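Local coordinates for protein PaxB (Photorhabdus luminescens, PDB 6EK4) that probably serves as one half of a two-component alpha-helical pore-forming toxin of the YaxAB type, acting together with a partner protein on target membranes, at residues K154-R159 against K276-R281; N182-S187 against V231-K236. All blocks are in the same frame, centred on the assembly; numbering follows the deposited sequence.

Contact 1: residues K154-R159 against K276-R281; sequences KEEQER and KGVEQR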
ATOM      1  N   LYS A 154       9.494  11.218  -5.627  1.00 96.94           N
ATOM      2  CA  LYS A 154       9.657  12.634  -5.954  1.00 98.70           C
ATOM      3  C   LYS A 154       9.934  12.827  -7.448  1.00 98.78           C
ATOM      4  O   LYS A 154       9.434  13.773  -8.056  1.00 99.12           O
ATOM      5  CB  LYS A 154      10.791  13.250  -5.126  1.00101.04           C
ATOM      6  CG  LYS A 154      10.707  14.761  -4.997  1.00103.40           C
ATOM      7  CD  LYS A 154      11.974  15.343  -4.390  1.00106.19           C
ATOM      8  CE  LYS A 154      11.796  16.814  -4.046  1.00108.21           C
ATOM      9  NZ  LYS A 154      13.089  17.481  -3.723  1.00110.57           N
ATOM     10  N   GLU A 155      10.724  11.926  -8.028  1.00 98.61           N
ATOM     11  CA  GLU A 155      11.074  11.988  -9.450  1.00 98.74           C
ATOM     12  C   GLU A 155       9.857  11.785 -10.352  1.00 96.11           C
ATOM     13  O   GLU A 155       9.657  12.535 -11.310  1.00 95.30           O
ATOM     14  CB  GLU A 155      12.145  10.938  -9.779  1.00100.61           C
ATOM     15  CG  GLU A 155      12.580  10.906 -11.241  1.00102.70           C
ATOM     16  CD  GLU A 155      13.629   9.846 -11.527  1.00104.71           C
ATOM     17  OE1 GLU A 155      14.452   9.550 -10.633  1.00106.23           O
ATOM     18  OE2 GLU A 155      13.637   9.310 -12.656  1.00105.62           O
ATOM     19  N   GLU A 156       9.056  10.770 -10.045  1.00 94.26           N
ATOM     20  CA  GLU A 156       7.885  10.434 -10.857  1.00 92.61           C
ATOM     21  C   GLU A 156       6.797  11.500 -10.754  1.00 91.98           C
ATOM     22  O   GLU A 156       6.131  11.807 -11.744  1.00 92.34           O
ATOM     23  CB  GLU A 156       7.314   9.072 -10.447  1.00 92.11           C
ATOM     24  CG  GLU A 156       8.254   7.894 -10.677  1.00 92.99           C
ATOM     25  CD  GLU A 156       8.575   7.650 -12.141  1.00 93.83           C
ATOM     26  OE1 GLU A 156       7.804   8.093 -13.021  1.00 94.43           O
ATOM     27  OE2 GLU A 156       9.607   7.002 -12.415  1.00 95.14           O
ATOM     28  N   GLN A 157       6.621  12.057  -9.558  1.00 91.80           N
ATOM     29  CA  GLN A 157       5.641  13.124  -9.339  1.00 91.78           C
ATOM     30  C   GLN A 157       6.070  14.441  -9.992  1.00 91.88           C
ATOM     31  O   GLN A 157       5.222  15.251 -10.368  1.00 90.79           O
ATOM     32  CB  GLN A 157       5.383  13.319  -7.843  1.00 92.60           C
ATOM     33  CG  GLN A 157       4.567  12.191  -7.229  1.00 92.13           C
ATOM     34  CD  GLN A 157       4.378  12.326  -5.729  1.00 93.65           C
ATOM     35  OE1 GLN A 157       3.337  11.947  -5.192  1.00 94.03           O
ATOM     36  NE2 GLN A 157       5.385  12.861  -5.044  1.00 94.88           N
ATOM     37  N   GLU A 158       7.381  14.650 -10.119  1.00 92.70           N
ATOM     38  CA  GLU A 158       7.913  15.774 -10.893  1.00 93.33           C
ATOM     39  C   GLU A 158       7.679  15.558 -12.389  1.00 90.79           C
ATOM     40  O   GLU A 158       7.300  16.489 -13.100  1.00 89.84           O
ATOM     41  CB  GLU A 158       9.409  15.982 -10.620  1.00 95.94           C
ATOM     42  CG  GLU A 158       9.705  16.757  -9.343  1.00 98.34           C
ATOM     43  CD  GLU A 158      11.192  16.864  -9.047  1.00100.86           C
ATOM     44  OE1 GLU A 158      11.983  17.060  -9.996  1.00102.29           O
ATOM     45  OE2 GLU A 158      11.571  16.761  -7.860  1.00101.67           O
ATOM     46  N   ARG A 159       7.910  14.332 -12.859  1.00 88.80           N
ATOM     47  CA  ARG A 159       7.656  13.981 -14.259  1.00 87.11           C
ATOM     48  C   ARG A 159       6.157  14.029 -14.573  1.00 84.20           C
ATOM     49  O   ARG A 159       5.764  14.413 -15.674  1.00 83.63           O
ATOM     50  CB  ARG A 159       8.225  12.597 -14.599  1.00 87.19           C
ATOM     51  CG  ARG A 159       8.344  12.345 -16.096  1.00 88.24           C
ATOM     52  CD  ARG A 159       8.640  10.889 -16.428  1.00 88.89           C
ATOM     53  NE  ARG A 159       8.366  10.591 -17.837  1.00 89.28           N
ATOM     54  CZ  ARG A 159       8.452   9.384 -18.396  1.00 89.45           C
ATOM     55  NH1 ARG A 159       8.815   8.325 -17.677  1.00 89.32           N
ATOM     56  NH2 ARG A 159       8.175   9.232 -19.687  1.00 89.21           N
ATOM     57  N   LYS A 276      -0.191   7.686 -18.139  1.00 67.13           N
ATOM     58  CA  LYS A 276      -0.594   6.394 -17.578  1.00 67.57           C
ATOM     59  C   LYS A 276       0.608   5.653 -16.990  1.00 67.66           C
ATOM     60  O   LYS A 276       0.483   4.965 -15.977  1.00 66.87           O
ATOM     61  CB  LYS A 276      -1.264   5.513 -18.637  1.00 68.46           C
ATOM     62  CG  LYS A 276      -2.677   5.935 -19.008  1.00 69.23           C
ATOM     63  CD  LYS A 276      -3.429   4.789 -19.668  1.00 69.87           C
ATOM     64  CE  LYS A 276      -4.741   5.247 -20.282  1.00 70.18           C
ATOM     65  NZ  LYS A 276      -5.569   4.095 -20.731  1.00 70.72           N
ATOM     66  N   GLY A 277       1.764   5.799 -17.633  1.00 68.52           N
ATOM     67  CA  GLY A 277       3.000   5.174 -17.174  1.00 69.44           C
ATOM     68  C   GLY A 277       3.444   5.669 -15.810  1.00 70.38           C
ATOM     69  O   GLY A 277       3.682   4.869 -14.905  1.00 70.59           O
ATOM     70  N   VAL A 278       3.550   6.989 -15.660  1.00 71.00           N
ATOM     71  CA  VAL A 278       3.979   7.583 -14.388  1.00 71.50           C
ATOM     72  C   VAL A 278       2.957   7.334 -13.277  1.00 71.67           C
ATOM     73  O   VAL A 278       3.336   7.059 -12.140  1.00 71.50           O
ATOM     74  CB  VAL A 278       4.290   9.101 -14.496  1.00 71.78           C
ATOM     75  CG1 VAL A 278       5.405   9.352 -15.500  1.00 72.35           C
ATOM     76  CG2 VAL A 278       3.054   9.914 -14.861  1.00 71.85           C
ATOM     77  N   GLU A 279       1.669   7.416 -13.610  1.00 72.17           N
ATOM     78  CA  GLU A 279       0.604   7.195 -12.627  1.00 72.87           C
ATOM     79  C   GLU A 279       0.567   5.754 -12.119  1.00 72.19           C
ATOM     80  O   GLU A 279       0.254   5.514 -10.952  1.00 71.96           O
ATOM     81  CB  GLU A 279      -0.767   7.588 -13.192  1.00 73.93           C
ATOM     82  CG  GLU A 279      -1.039   9.087 -13.156  1.00 76.24           C
ATOM     83  CD  GLU A 279      -2.498   9.436 -13.401  1.00 78.14           C
ATOM     84  OE1 GLU A 279      -3.385   8.779 -12.810  1.00 79.42           O
ATOM     85  OE2 GLU A 279      -2.762  10.382 -14.177  1.00 78.55           O
ATOM     86  N   GLN A 280       0.880   4.801 -12.994  1.00 72.05           N
ATOM     87  CA  GLN A 280       0.972   3.398 -12.595  1.00 72.26           C
ATOM     88  C   GLN A 280       2.192   3.160 -11.707  1.00 71.66           C
ATOM     89  O   GLN A 280       2.127   2.382 -10.753  1.00 71.63           O
ATOM     90  CB  GLN A 280       1.031   2.481 -13.820  1.00 73.30           C
ATOM     91  CG  GLN A 280       1.112   1.003 -13.467  1.00 75.08           C
ATOM     92  CD  GLN A 280       0.671   0.094 -14.599  1.00 77.12           C
ATOM     93  OE1 GLN A 280       0.980   0.339 -15.766  1.00 78.68           O
ATOM     94  NE2 GLN A 280      -0.052  -0.968 -14.258  1.00 78.43           N
ATOM     95  N   ARG A 281       3.298   3.829 -12.024  1.00 70.90           N
ATOM     96  CA  ARG A 281       4.533   3.687 -11.249  1.00 70.52           C
ATOM     97  C   ARG A 281       4.459   4.396  -9.895  1.00 69.57           C
ATOM     98  O   ARG A 281       5.016   3.909  -8.912  1.00 69.52           O
ATOM     99  CB  ARG A 281       5.742   4.181 -12.052  1.00 71.05           C
ATOM    100  CG  ARG A 281       6.123   3.250 -13.192  1.00 70.91           C
ATOM    101  CD  ARG A 281       7.504   3.561 -13.746  1.00 71.55           C
ATOM    102  NE  ARG A 281       7.564   4.886 -14.358  1.00 71.54           N
ATOM    103  CZ  ARG A 281       7.062   5.199 -15.552  1.00 71.31           C
ATOM    104  NH1 ARG A 281       6.441   4.289 -16.298  1.00 70.79           N
ATOM    105  NH2 ARG A 281       7.179   6.441 -16.004  1.00 71.83           N
TER

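Contact 2: residues N182-S187 against V231-K236; sequences NKIIES and VEIAKK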
ATOM      1  N   ASN A 182     -12.017  27.733 -37.292  1.00 79.66           N
ATOM      2  CA  ASN A 182     -13.460  27.930 -37.456  1.00 79.73           C
ATOM      3  C   ASN A 182     -13.836  29.319 -37.979  1.00 79.17           C
ATOM      4  O   ASN A 182     -14.890  29.482 -38.592  1.00 79.69           O
ATOM      5  CB  ASN A 182     -14.204  27.647 -36.142  1.00 80.69           C
ATOM      6  CG  ASN A 182     -14.283  26.163 -35.817  1.00 81.04           C
ATOM      7  OD1 ASN A 182     -14.105  25.309 -36.686  1.00 80.60           O
ATOM      8  ND2 ASN A 182     -14.558  25.852 -34.555  1.00 81.57           N
ATOM      9  N   LYS A 183     -12.977  30.309 -37.738  1.00 77.97           N
ATOM     10  CA  LYS A 183     -13.182  31.657 -38.274  1.00 77.48           C
ATOM     11  C   LYS A 183     -12.979  31.658 -39.790  1.00 75.73           C
ATOM     12  O   LYS A 183     -13.731  32.298 -40.526  1.00 75.73           O
ATOM     13  CB  LYS A 183     -12.218  32.655 -37.622  1.00 78.24           C
ATOM     14  CG  LYS A 183     -12.335  32.764 -36.106  1.00 79.08           C
ATOM     15  CD  LYS A 183     -13.143  33.961 -35.635  1.00 80.37           C
ATOM     16  CE  LYS A 183     -13.020  34.113 -34.126  1.00 81.31           C
ATOM     17  NZ  LYS A 183     -13.877  35.199 -33.573  1.00 82.93           N
ATOM     18  N   ILE A 184     -11.956  30.938 -40.244  1.00 74.09           N
ATOM     19  CA  ILE A 184     -11.674  30.784 -41.672  1.00 73.15           C
ATOM     20  C   ILE A 184     -12.763  29.960 -42.365  1.00 72.86           C
ATOM     21  O   ILE A 184     -13.128  30.242 -43.506  1.00 72.64           O
ATOM     22  CB  ILE A 184     -10.284  30.144 -41.904  1.00 72.48           C
ATOM     23  CG1 ILE A 184      -9.184  31.108 -41.445  1.00 72.72           C
ATOM     24  CG2 ILE A 184     -10.083  29.776 -43.372  1.00 72.46           C
ATOM     25  CD1 ILE A 184      -7.788  30.523 -41.474  1.00 72.78           C
ATOM     26  N   ILE A 185     -13.279  28.946 -41.676  1.00 73.48           N
ATOM     27  CA  ILE A 185     -14.366  28.124 -42.214  1.00 74.40           C
ATOM     28  C   ILE A 185     -15.630  28.964 -42.431  1.00 75.23           C
ATOM     29  O   ILE A 185     -16.313  28.803 -43.442  1.00 75.72           O
ATOM     30  CB  ILE A 185     -14.661  26.902 -41.311  1.00 74.28           C
ATOM     31  CG1 ILE A 185     -13.497  25.907 -41.387  1.00 74.11           C
ATOM     32  CG2 ILE A 185     -15.957  26.210 -41.728  1.00 74.59           C
ATOM     33  CD1 ILE A 185     -13.468  24.892 -40.264  1.00 74.84           C
ATOM     34  N   GLU A 186     -15.928  29.856 -41.488  1.00 76.27           N
ATOM     35  CA  GLU A 186     -17.077  30.758 -41.613  1.00 77.61           C
ATOM     36  C   GLU A 186     -16.903  31.739 -42.774  1.00 77.09           C
ATOM     37  O   GLU A 186     -17.878  32.088 -43.438  1.00 77.36           O
ATOM     38  CB  GLU A 186     -17.314  31.528 -40.308  1.00 79.40           C
ATOM     39  CG  GLU A 186     -17.799  30.671 -39.146  1.00 81.37           C
ATOM     40  CD  GLU A 186     -19.301  30.431 -39.156  1.00 83.77           C
ATOM     41  OE1 GLU A 186     -19.902  30.393 -38.061  1.00 86.44           O
ATOM     42  OE2 GLU A 186     -19.884  30.279 -40.251  1.00 84.81           O
ATOM     43  N   SER A 187     -15.668  32.178 -43.009  1.00 76.48           N
ATOM     44  CA  SER A 187     -15.355  33.047 -44.147  1.00 76.35           C
ATOM     45  C   SER A 187     -15.619  32.342 -45.470  1.00 76.14           C
ATOM     46  O   SER A 187     -16.211  32.920 -46.379  1.00 77.01           O
ATOM     47  CB  SER A 187     -13.897  33.508 -44.101  1.00 76.08           C
ATOM     48  OG  SER A 187     -13.706  34.467 -43.083  1.00 77.25           O
ATOM     49  N   VAL A 231     -10.046  36.535 -42.958  1.00 75.96           N
ATOM     50  CA  VAL A 231      -8.965  37.098 -43.766  1.00 76.13           C
ATOM     51  C   VAL A 231      -7.795  37.534 -42.883  1.00 77.24           C
ATOM     52  O   VAL A 231      -6.641  37.242 -43.194  1.00 77.08           O
ATOM     53  CB  VAL A 231      -9.458  38.288 -44.624  1.00 76.23           C
ATOM     54  CG1 VAL A 231      -8.291  39.076 -45.210  1.00 76.51           C
ATOM     55  CG2 VAL A 231     -10.373  37.791 -45.736  1.00 75.87           C
ATOM     56  N   GLU A 232      -8.100  38.224 -41.786  1.00 78.99           N
ATOM     57  CA  GLU A 232      -7.071  38.730 -40.872  1.00 81.23           C
ATOM     58  C   GLU A 232      -6.233  37.596 -40.279  1.00 80.35           C
ATOM     59  O   GLU A 232      -5.017  37.729 -40.127  1.00 81.16           O
ATOM     60  CB  GLU A 232      -7.710  39.547 -39.741  1.00 83.83           C
ATOM     61  CG  GLU A 232      -6.723  40.382 -38.932  1.00 86.36           C
ATOM     62  CD  GLU A 232      -7.281  40.825 -37.588  1.00 88.58           C
ATOM     63  OE1 GLU A 232      -7.912  39.997 -36.895  1.00 88.96           O
ATOM     64  OE2 GLU A 232      -7.074  41.999 -37.213  1.00 90.22           O
ATOM     65  N   ILE A 233      -6.891  36.487 -39.946  1.00 78.43           N
ATOM     66  CA  ILE A 233      -6.216  35.314 -39.390  1.00 77.39           C
ATOM     67  C   ILE A 233      -5.363  34.623 -40.451  1.00 76.06           C
ATOM     68  O   ILE A 233      -4.199  34.309 -40.207  1.00 76.75           O
ATOM     69  CB  ILE A 233      -7.228  34.307 -38.795  1.00 77.27           C
ATOM     70  CG1 ILE A 233      -7.924  34.920 -37.572  1.00 78.40           C
ATOM     71  CG2 ILE A 233      -6.537  33.006 -38.403  1.00 76.62           C
ATOM     72  CD1 ILE A 233      -9.230  34.248 -37.206  1.00 78.14           C
ATOM     73  N   ALA A 234      -5.950  34.390 -41.623  1.00 74.19           N
ATOM     74  CA  ALA A 234      -5.253  33.722 -42.723  1.00 73.44           C
ATOM     75  C   ALA A 234      -4.012  34.493 -43.164  1.00 73.82           C
ATOM     76  O   ALA A 234      -2.964  33.900 -43.410  1.00 73.83           O
ATOM     77  CB  ALA A 234      -6.194  33.524 -43.903  1.00 72.98           C
ATOM     78  N   LYS A 235      -4.140  35.814 -43.262  1.00 74.99           N
ATOM     79  CA  LYS A 235      -3.019  36.677 -43.641  1.00 76.29           C
ATOM     80  C   LYS A 235      -1.861  36.584 -42.645  1.00 77.65           C
ATOM     81  O   LYS A 235      -0.697  36.563 -43.045  1.00 78.40           O
ATOM     82  CB  LYS A 235      -3.483  38.133 -43.776  1.00 76.62           C
ATOM     83  CG  LYS A 235      -4.273  38.412 -45.045  1.00 76.34           C
ATOM     84  CD  LYS A 235      -4.893  39.802 -45.043  1.00 77.16           C
ATOM     85  CE  LYS A 235      -3.842  40.898 -45.158  1.00 78.59           C
ATOM     86  NZ  LYS A 235      -4.457  42.249 -45.272  1.00 79.32           N
ATOM     87  N   LYS A 236      -2.188  36.518 -41.357  1.00 78.40           N
ATOM     88  CA  LYS A 236      -1.182  36.417 -40.297  1.00 79.82           C
ATOM     89  C   LYS A 236      -0.436  35.080 -40.336  1.00 79.53           C
ATOM     90  O   LYS A 236       0.754  35.018 -40.028  1.00 80.04           O
ATOM     91  CB  LYS A 236      -1.840  36.612 -38.926  1.00 80.56           C
ATOM     92  CG  LYS A 236      -0.862  36.756 -37.769  1.00 82.29           C
ATOM     93  CD  LYS A 236      -1.570  37.229 -36.508  1.00 83.39           C
ATOM     94  CE  LYS A 236      -0.614  37.348 -35.330  1.00 85.24           C
ATOM     95  NZ  LYS A 236      -0.136  36.025 -34.836  1.00 84.47           N
TER

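Contact 1: residues K154-R159 against K276-R281
Glu156 brings its carboxylate to the edge of the Arg281 guanidinium that carries NE and NH2. Two weak hydrogen bonds make up this salt bridge: NE of Arg281 donates to OE1 of Glu156 at 3.5 Å, and NH2 reaches the same oxygen. The two planes stand 75° apart, so the flat side-on pairing of two oxygens with two nitrogens is not formed. A bend in the arginine at chi3 (-64°) folds its guanidinium back over its own helix, so that the rim of one face lies over Gly277 O. Glu156 OE1 also lies 3.7 Å from Val278 CG1. That methyl in turn sits over a face of the Arg159 guanidinium and packs 3.7 Å from Arg159 CD. Arg159, extended from CG to NE, brings its NH1 close to Arg281 NH2, two like charges that the carboxylate of Glu156 may partly offset; its NH2 has a weak bond to Gln274. Glu156 also touches Ile282 and Ile285, and Val278 touches Lys160 and Ile163 on the other helix. Nearly antiparallel at 151°, with axes 9.4 Å apart, helices 149-193 and 247-321 pair here as in the elongated helical bundles of alpha-helical pore-forming toxins.

Contact 2: residues N182-S187 against V231-K236
Segments 182-187 and 231-236 are both helical, and their axes approach to 9.1 Å with N-to-C directions 121° apart, bringing the CA atoms of Ile184 and Ala234 within 7.1 Å of each other. The steep crossing confines the contact to a few side chains. Ile233 reaches across with its CD1 methyl, which lies 3.4 Å from Lys183 CB and nearly as close to CG, so it meets the base of the lysine and not its charged end. The two chains cross at about a right angle. Lys183 then bends at chi2 (-100°), and its end leads away from 231-236 to Gln229, earlier on the same helix 217-237, where NZ is hydrogen-bonded to OE1. Ile184 starts out along the side of the interface, but its CG1 branch, anti to the carbonyl carbon (chi1 -67°), carries CD1 in toward the other helix. This methyl touches both Ile233 CG2, at 4.1 Å, and Ala234 CB, at 4.2 Å. One turn after Ile184, Ser187 points at the backbone of Val231, whose side chain turns away; its hydroxyl lies 4.2 Å from Val231 N and is hydrogen-bonded to Ala226 O, so this buried polar atom is satisfied by an earlier turn of helix 217-237. Helix 247-321 closes the apolar side, with Leu250 against both Ile184 and Ala234 and Ala253 also against Ala234, while Leu245, in the loop leading into that helix, packs on Val231 and Ala234. Helix 217-237 thus lies across helix 149-193 near the start of helix 247-321.

Helix 149-193 takes part in both contacts, near its start in contact 1 and near its end in contact 2. The centre of contact 1 lies about 16 Å from the centre of the chain and that of contact 2 about 54 Å, toward one end of the elongated molecule. Contact 2 is the more core-like, with three of six touching residues buried against one of four. Contact 1 places charged groups around a single buried valine, whereas contact 2 is mainly apolar across the interface, with no hydrogen bond between its segments. The pairing of helices 149-193 and 247-321 continues to contact 2, where the short helix 217-237 is added across it at a steeper angle.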